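Local structure of necrotic enteritis toxin B (Clostridium perfringens, 4I0N) at residues P49-K54 / I118-G123; A56-E61 / L226-P231; G43-D48 / I278-H283; N102-N107 / N145-E150; N88-D93 / A163-W168. The protein is a pore-forming toxin with the alpha-hemolysin fold that probably assembles into membrane pores, as its relatives in the leukocidin/hemolysin family do. All coordinates share one frame; numbering follows the deposited sequence. Where two conformers were deposited one is given.

Contacts 2 and 5 are strand pairings, one in each of two antiparallel sheets. Their backbones are tied by hydrogen bonds, and their leucine and valine side chains meet between the sheets. Contact 3 joins the two sheets, through an aromatic cluster and a His-carboxylate bond near their end. Contacts 1 and 4 hold a third, smaller sheet, which probably corresponds to the prestem of related toxins. Contacts 2, 3, 4 and 5 are buried, and contact 4 is apolar. Contact 1 alone is at the surface, with thin packing and a water bridge. Strand 53-65 serves both contacts 1 and 2. Asp48 ties contact 3 to contact 1, and Trp168 ties contact 5 to contact 4.

Contact 1 (P49-K54 / I118-G123); sequences PHSDKK and IGYSIG
His50 and Gly123 meet first through the backbone. The carbonyl O of His50 lies 3.4 Å from Gly123 CA. This is a CA-H...O contact, nearly straight at 165°. The phi of Gly123 is positive, and its backbone angles call for glycine here. The imidazole of His50 runs beside the Ile122 side chain, and both point the same way. Its CD2 is 3.6 Å from Ile122 CG2, approached obliquely. Ile122 CG2 is the branch anti to the backbone N, which turns this methyl to the histidine. Ser51 forms an ST turn, with Lys53 N giving a hydrogen bond to Ser51 OG at 3.3 Å. Segment 49-54 holds the turn from strand 37-47 and the start of strand 53-65, in the beta-sandwich. The segment 118-123 ends a strand that, by comparison with related toxins, probably belongs to the prestem. Ser51 CB faces Gly123 O at 3.7 Å and Tyr120 OH at 3.8 Å. The Tyr120 hydroxyl is hydrogen-bonded to Asp48 OD2, which also accepts a hydrogen bond from Gly123 N. A water donates to Tyr120 OH at 2.8 Å and to Lys53 O at 3.1 Å, so it bridges the two segments.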
# COMPACT_ATOMS: atom_id res chain seq x y z
N PRO A 49 -22.46 3.25 23.91
CA PRO A 49 -23.11 2.70 25.12
C PRO A 49 -23.81 1.36 24.88
O PRO A 49 -24.28 0.73 25.84
CB PRO A 49 -24.17 3.76 25.48
CG PRO A 49 -23.95 4.93 24.56
CD PRO A 49 -23.16 4.43 23.39
N HIS A 50 -23.91 0.97 23.61
CA HIS A 50 -24.62 -0.25 23.19
C HIS A 50 -23.67 -1.38 22.80
O HIS A 50 -24.11 -2.45 22.38
CB HIS A 50 -25.57 0.10 22.04
CG HIS A 50 -26.46 1.26 22.35
ND1 HIS A 50 -27.53 1.16 23.21
CD2 HIS A 50 -26.41 2.56 21.97
CE1 HIS A 50 -28.12 2.34 23.33
NE2 HIS A 50 -27.45 3.21 22.59
N SER A 51 -22.38 -1.14 22.95
CA SER A 51 -21.36 -2.17 22.71
C SER A 51 -20.57 -2.46 23.98
O SER A 51 -20.36 -1.57 24.79
CB SER A 51 -20.43 -1.73 21.59
OG SER A 51 -19.38 -2.67 21.40
N ASP A 52 -20.09 -3.69 24.15
CA ASP A 52 -19.26 -3.96 25.34
C ASP A 52 -17.75 -3.78 25.12
O ASP A 52 -16.96 -3.94 26.06
CB ASP A 52 -19.60 -5.31 26.00
CG ASP A 52 -19.56 -6.47 25.02
OD1 ASP A 52 -18.71 -6.47 24.13
OD2 ASP A 52 -20.40 -7.40 25.17
N LYS A 53 -17.36 -3.38 23.90
CA LYS A 53 -15.99 -2.97 23.62
C LYS A 53 -15.96 -1.55 23.02
O LYS A 53 -17.02 -0.93 22.84
CB LYS A 53 -15.30 -3.98 22.68
CG LYS A 53 -15.16 -5.40 23.29
CD LYS A 53 -14.37 -6.35 22.40
CE LYS A 53 -12.86 -6.20 22.59
NZ LYS A 53 -12.35 -6.66 23.93
N LYS A 54 -14.75 -1.05 22.75
CA LYS A 54 -14.55 0.25 22.07
C LYS A 54 -14.00 -0.06 20.70
O LYS A 54 -13.24 -1.01 20.57
CB LYS A 54 -13.42 1.06 22.72
CG LYS A 54 -13.68 1.64 24.04
CD LYS A 54 -12.71 2.73 24.27
CE LYS A 54 -11.44 2.28 24.92
NZ LYS A 54 -11.08 3.33 25.92
N ILE A 118 -15.55 0.00 4.91
CA ILE A 118 -15.68 -0.74 6.16
C ILE A 118 -16.62 0.09 7.02
O ILE A 118 -16.42 1.28 7.17
CB ILE A 118 -14.29 -1.00 6.84
CG1 ILE A 118 -14.43 -1.77 8.16
CG2 ILE A 118 -13.47 0.29 6.99
CD1 ILE A 118 -13.14 -2.51 8.53
N GLY A 119 -17.63 -0.55 7.58
CA GLY A 119 -18.68 0.18 8.29
C GLY A 119 -18.81 -0.28 9.73
O GLY A 119 -18.51 -1.44 10.05
N TYR A 120 -19.26 0.64 10.58
CA TYR A 120 -19.53 0.34 11.98
C TYR A 120 -21.01 0.52 12.24
O TYR A 120 -21.58 1.55 11.90
CB TYR A 120 -18.70 1.24 12.91
CG TYR A 120 -19.01 1.01 14.37
CD1 TYR A 120 -18.30 0.06 15.10
CD2 TYR A 120 -20.03 1.71 15.02
CE1 TYR A 120 -18.58 -0.18 16.44
CE2 TYR A 120 -20.33 1.47 16.37
CZ TYR A 120 -19.59 0.52 17.07
OH TYR A 120 -19.86 0.27 18.39
N SER A 121 -21.63 -0.48 12.86
CA SER A 121 -23.01 -0.38 13.29
C SER A 121 -23.09 -0.24 14.80
O SER A 121 -22.37 -0.94 15.53
CB SER A 121 -23.79 -1.62 12.88
OG SER A 121 -23.85 -1.71 11.48
N ILE A 122 -23.95 0.66 15.27
CA ILE A 122 -24.16 0.83 16.71
C ILE A 122 -24.50 -0.55 17.29
O ILE A 122 -25.30 -1.29 16.71
CB ILE A 122 -25.23 1.92 17.02
CG1 ILE A 122 -24.64 3.30 16.68
CG2 ILE A 122 -25.68 1.87 18.50
CD1 ILE A 122 -25.66 4.41 16.45
N GLY A 123 -23.84 -0.90 18.39
CA GLY A 123 -23.94 -2.25 18.94
C GLY A 123 -22.65 -3.02 18.74
O GLY A 123 -22.39 -4.01 19.43
O HOH W 1 -17.61 0.22 19.98

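Contact 2 (A56-E61 / L226-P231); sequences ALLNLE and LALTAP
Ala56 and Leu228 form a hydrogen-bonded antiparallel pair. Leu228 N donates to Ala56 O at 2.8 Å, and Ala56 N donates to Leu228 O at 2.9 Å. Leu58 and Leu226 form the next such pair. Leu58 N reaches Leu226 O at 2.8 Å, and Leu226 N reaches Leu58 O at 3.0 Å. Leu57 and Ala227 lie between them as a non-hydrogen-bonded pair. This is the standard antiparallel ladder, here in one sheet of the beta-sandwich of the alpha-hemolysin fold. The short strand axes stand at 145°, so the strands are clearly twisted against each other. Four bonds thus satisfy the backbone N and O of both outer pairs.

Two faces result. On one face, Leu57 CD2 meets Ala227 CB at 3.6 Å, and Val143 also packs on Leu57. The other face carries Ala56, Leu58, Leu226 and Leu228. It turns to the second sheet, where Ile239 touches Leu58 and Leu228, and Val89 touches Leu226. Leu226 holds CG between its backbone N and carbonyl carbon (chi1 60°), a crowded position. From there CD1 lies alongside Leu58, 3.8 Å from Leu58 CD1. The same Leu58 methyl serves a second neighbour: its CD1 lies 3.7 Å from Leu228 CD1.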
# COMPACT_ATOMS: atom_id res chain seq x y z
N ALA A 56 -12.25 1.75 16.96
CA ALA A 56 -11.81 2.87 16.14
C ALA A 56 -11.71 2.38 14.70
O ALA A 56 -11.14 1.33 14.47
CB ALA A 56 -10.48 3.38 16.61
N LEU A 57 -12.26 3.12 13.76
CA LEU A 57 -12.05 2.85 12.34
C LEU A 57 -10.84 3.70 11.94
O LEU A 57 -10.81 4.90 12.22
CB LEU A 57 -13.27 3.26 11.51
CG LEU A 57 -14.58 2.50 11.71
CD1 LEU A 57 -15.58 2.93 10.65
CD2 LEU A 57 -14.38 0.99 11.62
N LEU A 58 -9.84 3.08 11.34
CA LEU A 58 -8.63 3.79 10.95
C LEU A 58 -8.50 3.82 9.42
O LEU A 58 -8.82 2.84 8.75
CB LEU A 58 -7.38 3.13 11.58
CG LEU A 58 -7.34 3.04 13.11
CD1 LEU A 58 -6.02 2.49 13.57
CD2 LEU A 58 -7.57 4.41 13.73
N ASN A 59 -8.01 4.93 8.88
CA ASN A 59 -7.82 5.04 7.45
C ASN A 59 -6.36 5.40 7.21
O ASN A 59 -5.91 6.41 7.73
CB ASN A 59 -8.72 6.14 6.89
CG ASN A 59 -8.60 6.31 5.37
OD1 ASN A 59 -8.87 5.40 4.61
ND2 ASN A 59 -8.23 7.49 4.94
N LEU A 60 -5.64 4.58 6.46
CA LEU A 60 -4.25 4.89 6.10
C LEU A 60 -4.20 5.41 4.67
O LEU A 60 -4.71 4.74 3.75
CB LEU A 60 -3.37 3.63 6.24
CG LEU A 60 -1.98 3.77 5.60
CD1 LEU A 60 -1.14 4.82 6.35
CD2 LEU A 60 -1.23 2.41 5.58
N GLU A 61 -3.62 6.59 4.47
CA GLU A 61 -3.35 7.09 3.12
C GLU A 61 -1.90 7.44 3.04
O GLU A 61 -1.32 7.96 4.00
CB GLU A 61 -4.12 8.38 2.84
CG GLU A 61 -5.58 8.28 2.96
CD GLU A 61 -6.17 9.66 2.98
OE1 GLU A 61 -6.41 10.19 4.08
OE2 GLU A 61 -6.32 10.24 1.88
N LEU A 226 -8.92 -0.10 8.48
CA LEU A 226 -9.20 -1.19 9.38
C LEU A 226 -10.07 -0.77 10.54
O LEU A 226 -10.32 0.43 10.73
CB LEU A 226 -7.89 -1.84 9.85
CG LEU A 226 -6.88 -1.00 10.60
CD1 LEU A 226 -7.40 -0.64 11.99
CD2 LEU A 226 -5.59 -1.82 10.70
N ALA A 227 -10.55 -1.76 11.30
CA ALA A 227 -11.28 -1.49 12.52
C ALA A 227 -10.47 -2.12 13.65
O ALA A 227 -10.12 -3.31 13.56
CB ALA A 227 -12.70 -2.10 12.48
N LEU A 228 -10.19 -1.32 14.68
CA LEU A 228 -9.56 -1.82 15.91
C LEU A 228 -10.59 -1.91 16.99
O LEU A 228 -11.42 -0.99 17.15
CB LEU A 228 -8.50 -0.85 16.43
CG LEU A 228 -7.13 -0.74 15.80
CD1 LEU A 228 -6.33 0.34 16.54
CD2 LEU A 228 -6.42 -2.08 15.91
N THR A 229 -10.54 -3.00 17.73
CA THR A 229 -11.39 -3.18 18.89
C THR A 229 -10.53 -3.23 20.16
O THR A 229 -9.48 -3.88 20.17
CB THR A 229 -12.29 -4.42 18.71
OG1 THR A 229 -11.50 -5.53 18.27
CG2 THR A 229 -13.34 -4.13 17.63
N ALA A 230 -10.99 -2.55 21.20
CA ALA A 230 -10.29 -2.44 22.48
C ALA A 230 -11.26 -2.72 23.63
O ALA A 230 -12.45 -2.43 23.51
CB ALA A 230 -9.73 -1.03 22.62
N PRO A 231 -10.75 -3.24 24.76
CA PRO A 231 -11.55 -3.25 25.99
C PRO A 231 -11.94 -1.81 26.33
O PRO A 231 -11.23 -0.88 25.95
CB PRO A 231 -10.58 -3.82 27.03
CG PRO A 231 -9.55 -4.57 26.22
CD PRO A 231 -9.38 -3.76 24.99

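Contact 3 (G43-D48 / I278-H283); sequences GTFIED and INWQDH
Phe45 is turned toward His283 and Trp280 with CG anti to its own carbonyl carbon (chi1 -66°). Glu47 folds back at chi2 (-69°), which brings its carboxylate to the His283 ring. There His283 NE2 donates to Glu47 OE2 at 2.6 Å, with the bond straight at 179°. The oxygen lies in the imidazole plane and uses its anti lone pair. The negative carboxylate may favour a protonated His283. A water lies 2.7 Å from Glu47 OE2 and 2.6 Å from Trp280 O.

Phe45 is the centre of an aromatic cluster. His283 CA sits over one face, 3.8 Å from the Phe45 ring centroid, as a CH-pi contact. The imidazole adds an offset edge-to-face approach to the phenyl. Phe45 in turn points its edge at the face of Trp280 in a T-shaped pair, with Phe45 CD1 3.8 Å from Trp280 CE3. Ile278 CG2 touches Phe45 CE1 at the ring edge, 3.7 Å away.

The contact joins two sheets of the beta-sandwich. Phe45 and Glu47 lie on strand 37-47, between strands 21-34 and 53-65. Tyr26 of strand 21-34 stacks on His283, while Trp280 NE1 donates to Ser237 OG of strand 236-255.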
# COMPACT_ATOMS: atom_id res chain seq x y z
N GLY A 43 -8.43 8.59 12.15
CA GLY A 43 -9.23 7.70 13.00
C GLY A 43 -10.61 8.25 13.28
O GLY A 43 -10.79 9.47 13.41
N THR A 44 -11.57 7.34 13.36
CA THR A 44 -12.88 7.66 13.93
C THR A 44 -13.07 6.75 15.13
O THR A 44 -13.23 5.54 14.97
CB THR A 44 -14.00 7.42 12.91
OG1 THR A 44 -13.67 8.11 11.70
CG2 THR A 44 -15.32 7.93 13.47
N PHE A 45 -13.03 7.33 16.32
CA PHE A 45 -13.25 6.58 17.57
C PHE A 45 -14.71 6.60 17.88
O PHE A 45 -15.35 7.67 17.76
CB PHE A 45 -12.51 7.26 18.74
CG PHE A 45 -11.00 7.25 18.64
CD1 PHE A 45 -10.24 6.27 19.28
CD2 PHE A 45 -10.34 8.27 17.94
CE1 PHE A 45 -8.85 6.28 19.19
CE2 PHE A 45 -8.93 8.28 17.86
CZ PHE A 45 -8.20 7.29 18.49
N ILE A 46 -15.25 5.46 18.30
CA ILE A 46 -16.66 5.41 18.69
C ILE A 46 -16.73 5.04 20.16
O ILE A 46 -16.08 4.08 20.59
CB ILE A 46 -17.48 4.38 17.86
CG1 ILE A 46 -17.39 4.67 16.36
CG2 ILE A 46 -18.95 4.39 18.28
CD1 ILE A 46 -16.55 3.67 15.63
N GLU A 47 -17.49 5.82 20.92
CA GLU A 47 -17.82 5.51 22.30
C GLU A 47 -19.29 5.16 22.23
O GLU A 47 -20.16 6.05 22.14
CB GLU A 47 -17.58 6.70 23.23
CG GLU A 47 -16.12 7.15 23.33
CD GLU A 47 -15.22 6.15 24.06
OE1 GLU A 47 -15.73 5.21 24.72
OE2 GLU A 47 -13.99 6.33 23.98
N ASP A 48 -19.55 3.85 22.26
CA ASP A 48 -20.87 3.28 22.02
C ASP A 48 -21.39 2.66 23.32
O ASP A 48 -20.85 1.65 23.79
CB ASP A 48 -20.74 2.22 20.91
CG ASP A 48 -22.08 1.67 20.43
OD1 ASP A 48 -23.13 1.99 21.02
OD2 ASP A 48 -22.07 0.91 19.43
N ILE A 278 -2.11 5.37 19.25
CA ILE A 278 -3.56 5.45 19.27
C ILE A 278 -3.93 5.83 20.70
O ILE A 278 -3.88 5.00 21.61
CB ILE A 278 -4.23 4.12 18.86
CG1 ILE A 278 -3.63 3.60 17.53
CG2 ILE A 278 -5.75 4.28 18.78
CD1 ILE A 278 -3.79 4.59 16.35
N ASN A 279 -4.28 7.09 20.89
CA ASN A 279 -4.58 7.61 22.21
C ASN A 279 -6.07 7.44 22.43
O ASN A 279 -6.86 8.32 22.08
CB ASN A 279 -4.18 9.09 22.29
CG ASN A 279 -4.22 9.64 23.71
OD1 ASN A 279 -4.99 9.17 24.56
ND2 ASN A 279 -3.42 10.65 23.97
N TRP A 280 -6.48 6.28 22.94
CA TRP A 280 -7.92 6.00 23.11
C TRP A 280 -8.52 6.97 24.13
O TRP A 280 -9.66 7.44 23.96
CB TRP A 280 -8.15 4.55 23.56
CG TRP A 280 -7.72 3.53 22.55
CD1 TRP A 280 -6.47 2.99 22.37
CD2 TRP A 280 -8.57 2.91 21.59
NE1 TRP A 280 -6.50 2.07 21.36
CE2 TRP A 280 -7.77 1.99 20.86
CE3 TRP A 280 -9.93 3.02 21.29
CZ2 TRP A 280 -8.29 1.21 19.81
CZ3 TRP A 280 -10.46 2.24 20.25
CH2 TRP A 280 -9.63 1.33 19.54
N GLN A 281 -7.74 7.29 25.16
CA GLN A 281 -8.22 8.12 26.25
C GLN A 281 -8.65 9.51 25.76
O GLN A 281 -9.70 10.00 26.15
CB GLN A 281 -7.13 8.26 27.31
CG GLN A 281 -7.56 8.99 28.56
CD GLN A 281 -6.56 8.81 29.70
OE1 GLN A 281 -5.36 8.67 29.47
NE2 GLN A 281 -7.06 8.79 30.92
N ASP A 282 -7.83 10.12 24.92
CA ASP A 282 -8.10 11.47 24.42
C ASP A 282 -8.67 11.50 22.99
O ASP A 282 -8.91 12.59 22.45
CB ASP A 282 -6.81 12.30 24.48
CG ASP A 282 -6.28 12.48 25.90
OD1 ASP A 282 -7.08 12.55 26.85
OD2 ASP A 282 -5.03 12.58 26.05
N HIS A 283 -8.90 10.33 22.41
CA HIS A 283 -9.37 10.17 21.02
C HIS A 283 -8.46 10.88 20.02
O HIS A 283 -8.93 11.64 19.18
CB HIS A 283 -10.82 10.62 20.85
CG HIS A 283 -11.75 9.94 21.81
ND1 HIS A 283 -12.39 10.62 22.82
CD2 HIS A 283 -12.05 8.63 21.97
CE1 HIS A 283 -13.10 9.76 23.53
NE2 HIS A 283 -12.90 8.55 23.04
O HOH W 2 -11.45 5.65 24.42

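Contact 4 (N102-N107 / N145-E150); sequences NSIPKN and NTISYE
Ile104 and Pro105 meet Ile147 and Tyr149 by apolar packing. No hydrogen bond runs between the two segments. The Ile104 and Ile147 side chains overlap alongside each other, running in opposing senses, with Ile104 CD1 3.8 Å from Ile147 CG1. The same methyl of Ile104 also touches Ile147 CG2. Both isoleucines hold CG1 between the backbone N and the carbonyl carbon (chi1 52° for Ile104 and 65° for Ile147). That is a less common choice, and here it sends each CG1 branch across the gap. The Ile147 side chain crosses that of Pro105 at about a right angle, with Ile147 CD1 3.5 Å from Pro105 CD. The peptide bond before Pro105 is cis. Tyr149 comes in with its ring edge, and its OH lies 3.6 Å from Pro105 CG.

The polar atoms find their partners away from the opposing segment. Tyr149 OH, while touching Pro105, is hydrogen-bonded to Thr156 OG1. Within 102-107, Lys106 NZ donates to Ser103 O at 2.8 Å and, weakly, to Asn102 OD1. It is also hydrogen-bonded to Gln158 OE1. Ser103 N donates to Asn102 OD1 at 2.8 Å.

Strand 144-150 pairs with strand 113-120 in a small sheet, consistent with the prestem of a soluble monomer folded against the body. Strand 99-104 is an outer strand of the six-stranded sheet, beside strand 219-231. Met224 and Ala225 of that neighbour back Pro105 and Ile147. Val114 of strand 113-120 touches Pro105 and Tyr149.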
# COMPACT_ATOMS: atom_id res chain seq x y z
N ASN A 102 -11.13 -6.25 11.47
CA ASN A 102 -11.27 -6.47 10.05
C ASN A 102 -10.54 -5.35 9.33
O ASN A 102 -10.10 -4.37 9.95
CB ASN A 102 -12.74 -6.51 9.60
CG ASN A 102 -12.96 -7.52 8.45
OD1 ASN A 102 -12.08 -7.71 7.60
ND2 ASN A 102 -14.12 -8.16 8.44
N SER A 103 -10.38 -5.50 8.03
CA SER A 103 -9.54 -4.58 7.26
C SER A 103 -9.91 -4.71 5.78
O SER A 103 -10.40 -5.76 5.34
CB SER A 103 -8.06 -4.90 7.49
OG SER A 103 -7.71 -6.18 6.98
N ILE A 104 -9.69 -3.64 5.03
CA ILE A 104 -9.95 -3.62 3.59
C ILE A 104 -8.73 -2.98 2.90
O ILE A 104 -8.03 -2.15 3.49
CB ILE A 104 -11.26 -2.84 3.23
CG1 ILE A 104 -11.25 -1.44 3.86
CG2 ILE A 104 -12.53 -3.63 3.62
CD1 ILE A 104 -12.28 -0.46 3.28
N PRO A 105 -8.46 -3.36 1.64
CA PRO A 105 -9.20 -4.30 0.81
C PRO A 105 -8.89 -5.73 1.16
O PRO A 105 -7.91 -5.99 1.86
CB PRO A 105 -8.72 -3.97 -0.62
CG PRO A 105 -7.33 -3.43 -0.43
CD PRO A 105 -7.30 -2.78 0.94
N LYS A 106 -9.72 -6.65 0.68
CA LYS A 106 -9.56 -8.05 1.07
C LYS A 106 -9.25 -8.93 -0.13
O LYS A 106 -9.42 -8.53 -1.28
CB LYS A 106 -10.80 -8.57 1.81
CG LYS A 106 -11.20 -7.71 3.04
CD LYS A 106 -11.92 -8.52 4.15
CE LYS A 106 -10.96 -9.30 5.05
NZ LYS A 106 -9.84 -8.45 5.60
N ASN A 107 -8.78 -10.15 0.18
CA ASN A 107 -8.47 -11.14 -0.84
C ASN A 107 -7.53 -10.58 -1.91
O ASN A 107 -6.54 -9.91 -1.57
CB ASN A 107 -9.78 -11.72 -1.39
CG ASN A 107 -10.64 -12.33 -0.29
OD1 ASN A 107 -11.75 -11.88 -0.02
ND2 ASN A 107 -10.10 -13.34 0.38
N ASN A 145 -15.59 4.08 6.68
CA ASN A 145 -14.38 4.60 6.05
C ASN A 145 -14.33 4.00 4.66
O ASN A 145 -14.47 2.79 4.50
CB ASN A 145 -13.15 4.20 6.86
CG ASN A 145 -12.89 5.13 8.05
OD1 ASN A 145 -13.73 5.96 8.41
ND2 ASN A 145 -11.72 4.98 8.65
N THR A 146 -14.15 4.84 3.65
CA THR A 146 -14.09 4.36 2.28
C THR A 146 -12.66 4.51 1.78
O THR A 146 -12.00 5.53 2.06
CB THR A 146 -15.06 5.13 1.36
OG1 THR A 146 -16.41 4.95 1.81
CG2 THR A 146 -14.97 4.61 -0.09
N ILE A 147 -12.14 3.48 1.10
CA ILE A 147 -10.81 3.57 0.51
C ILE A 147 -10.91 3.62 -1.01
O ILE A 147 -11.88 3.16 -1.60
CB ILE A 147 -9.90 2.37 0.90
CG1 ILE A 147 -10.47 1.06 0.33
CG2 ILE A 147 -9.70 2.32 2.42
CD1 ILE A 147 -9.45 -0.06 0.22
N SER A 148 -9.87 4.17 -1.63
CA SER A 148 -9.82 4.30 -3.08
C SER A 148 -8.38 4.47 -3.50
O SER A 148 -7.67 5.35 -2.99
CB SER A 148 -10.62 5.54 -3.54
OG SER A 148 -10.43 5.77 -4.93
N TYR A 149 -7.94 3.63 -4.43
CA TYR A 149 -6.66 3.86 -5.10
C TYR A 149 -6.62 3.20 -6.45
O TYR A 149 -7.44 2.34 -6.74
CB TYR A 149 -5.46 3.43 -4.24
CG TYR A 149 -5.37 1.96 -3.91
CD1 TYR A 149 -4.80 1.03 -4.82
CD2 TYR A 149 -5.86 1.48 -2.69
CE1 TYR A 149 -4.68 -0.33 -4.47
CE2 TYR A 149 -5.75 0.11 -2.35
CZ TYR A 149 -5.18 -0.77 -3.24
OH TYR A 149 -5.08 -2.10 -2.89
N GLU A 150 -5.70 3.64 -7.29
CA GLU A 150 -5.49 2.99 -8.58
C GLU A 150 -4.18 2.18 -8.60
O GLU A 150 -3.18 2.52 -7.92
CB GLU A 150 -5.54 4.02 -9.71
CG GLU A 150 -4.36 4.95 -9.74
CD GLU A 150 -4.37 5.90 -10.93
OE1 GLU A 150 -5.12 5.65 -11.91
OE2 GLU A 150 -3.62 6.89 -10.86

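Contact 5 (N88-D93 / A163-W168); sequences NVKSAD and ANLASW
Ser167 OG donates to Asn88 OD1 across a non-hydrogen-bonded pair of antiparallel strands. The distance is a short 2.5 Å, and the donor lies nearly along the C=O axis. Ser167 has OG anti to its backbone N (chi1 179°), which turns the hydroxyl to the amide. Each polar end has a second partner. Arg159 NH1 is hydrogen-bonded to Ser167 OG, and Asn88 ND2 is hydrogen-bonded to Glu242 OE1. Lys90 NZ makes a salt bridge with the other oxygen of Glu242.

The backbone is paired at Val89 and Ala166. Val89 N donates to Ala166 O at 2.8 Å, and Ala166 N returns a bond to Val89 O at 2.9 Å. Further on, Ser91 N reaches Asn164 O at 2.9 Å. Asn164, just before strand 165-172 begins, adds a side-chain bond. Its ND2 donates to Ser91 O at 3.0 Å, from above the carbonyl plane. Asn164 ND2 also donates a hydrogen bond to a water at 2.8 Å. A bound magnesium ion lies close to this side chain.

The packing divides by face. Leu165 CD1 lies beside the Lys90 chain, 3.7 Å from Lys90 CG, on the face of Asn88 and Ser167. On the other face, Val89 CG2 meets the edge of the Trp168 ring, 3.9 Å from Trp168 CZ3. Trp168 NE1 donates to Pro105 O. Leu226 and Ile239 cover Val89. Val89 and Trp168 thus lie on a mainly apolar face, packed on the other sheet, while on the opposite face an amide, a hydroxyl, an arginine, a lysine and a glutamate form a linked network.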
# COMPACT_ATOMS: atom_id res chain seq x y z
N ASN A 88 2.48 -3.02 5.48
CA ASN A 88 2.10 -3.76 6.68
C ASN A 88 1.53 -2.75 7.66
O ASN A 88 2.11 -1.67 7.86
CB ASN A 88 3.30 -4.44 7.33
CG ASN A 88 4.01 -5.43 6.42
OD1 ASN A 88 3.40 -6.10 5.58
ND2 ASN A 88 5.31 -5.54 6.61
N VAL A 89 0.41 -3.11 8.28
CA VAL A 89 -0.12 -2.30 9.35
C VAL A 89 -0.20 -3.21 10.58
O VAL A 89 -0.91 -4.22 10.55
CB VAL A 89 -1.50 -1.70 8.98
CG1 VAL A 89 -2.03 -0.89 10.12
CG2 VAL A 89 -1.39 -0.81 7.72
N LYS A 90 0.55 -2.88 11.63
CA LYS A 90 0.64 -3.72 12.81
C LYS A 90 0.02 -3.01 13.99
O LYS A 90 0.18 -1.81 14.13
CB LYS A 90 2.09 -4.08 13.14
CG LYS A 90 2.75 -4.97 12.10
CD LYS A 90 4.22 -5.18 12.45
CE LYS A 90 4.92 -6.06 11.42
NZ LYS A 90 6.39 -6.12 11.71
N SER A 91 -0.74 -3.75 14.79
CA SER A 91 -1.26 -3.22 16.04
C SER A 91 -0.49 -3.87 17.21
O SER A 91 -0.22 -5.09 17.20
CB SER A 91 -2.75 -3.50 16.17
OG SER A 91 -3.26 -2.99 17.37
N ALA A 92 -0.11 -3.05 18.18
CA ALA A 92 0.55 -3.53 19.38
C ALA A 92 0.06 -2.80 20.62
O ALA A 92 -0.21 -1.61 20.59
CB ALA A 92 2.07 -3.37 19.26
N ASP A 93 -0.06 -3.53 21.72
CA ASP A 93 -0.35 -2.91 23.00
C ASP A 93 0.20 -3.80 24.11
O ASP A 93 0.35 -5.00 23.92
CB ASP A 93 -1.85 -2.63 23.16
CG ASP A 93 -2.67 -3.90 23.33
OD1 ASP A 93 -2.86 -4.63 22.33
OD2 ASP A 93 -3.14 -4.15 24.47
N ALA A 163 -5.11 -10.75 13.95
CA ALA A 163 -5.47 -9.80 15.01
C ALA A 163 -4.47 -8.64 15.18
O ALA A 163 -4.86 -7.56 15.66
CB ALA A 163 -5.71 -10.55 16.35
N ASN A 164 -3.21 -8.85 14.80
CA ASN A 164 -2.19 -7.82 15.00
C ASN A 164 -1.45 -7.37 13.74
O ASN A 164 -0.57 -6.51 13.83
CB ASN A 164 -1.18 -8.23 16.07
CG ASN A 164 -1.81 -8.45 17.41
OD1 ASN A 164 -2.31 -9.54 17.70
ND2 ASN A 164 -1.81 -7.42 18.25
N LEU A 165 -1.80 -7.95 12.58
CA LEU A 165 -1.15 -7.58 11.32
C LEU A 165 -2.12 -7.67 10.16
O LEU A 165 -2.77 -8.70 9.97
CB LEU A 165 0.06 -8.50 11.02
CG LEU A 165 0.77 -8.45 9.66
CD1 LEU A 165 1.42 -7.07 9.33
CD2 LEU A 165 1.82 -9.56 9.58
N ALA A 166 -2.21 -6.59 9.38
CA ALA A 166 -2.86 -6.61 8.09
C ALA A 166 -1.75 -6.27 7.11
O ALA A 166 -1.00 -5.31 7.32
CB ALA A 166 -3.96 -5.55 8.02
N SER A 167 -1.61 -7.07 6.07
CA SER A 167 -0.53 -6.84 5.11
C SER A 167 -1.02 -7.04 3.69
O SER A 167 -1.82 -7.93 3.44
CB SER A 167 0.62 -7.78 5.41
OG SER A 167 1.66 -7.57 4.46
N TRP A 168 -0.51 -6.22 2.77
CA TRP A 168 -0.91 -6.23 1.37
C TRP A 168 0.32 -6.14 0.48
O TRP A 168 1.21 -5.33 0.74
CB TRP A 168 -1.77 -5.02 1.05
CG TRP A 168 -3.08 -4.96 1.77
CD1 TRP A 168 -4.28 -5.48 1.36
CD2 TRP A 168 -3.33 -4.33 3.04
NE1 TRP A 168 -5.26 -5.22 2.29
CE2 TRP A 168 -4.70 -4.51 3.33
CE3 TRP A 168 -2.52 -3.64 3.95
CZ2 TRP A 168 -5.31 -3.99 4.50
CZ3 TRP A 168 -3.11 -3.15 5.13
CH2 TRP A 168 -4.49 -3.32 5.38
O HOH W 3 -2.92 -7.56 20.79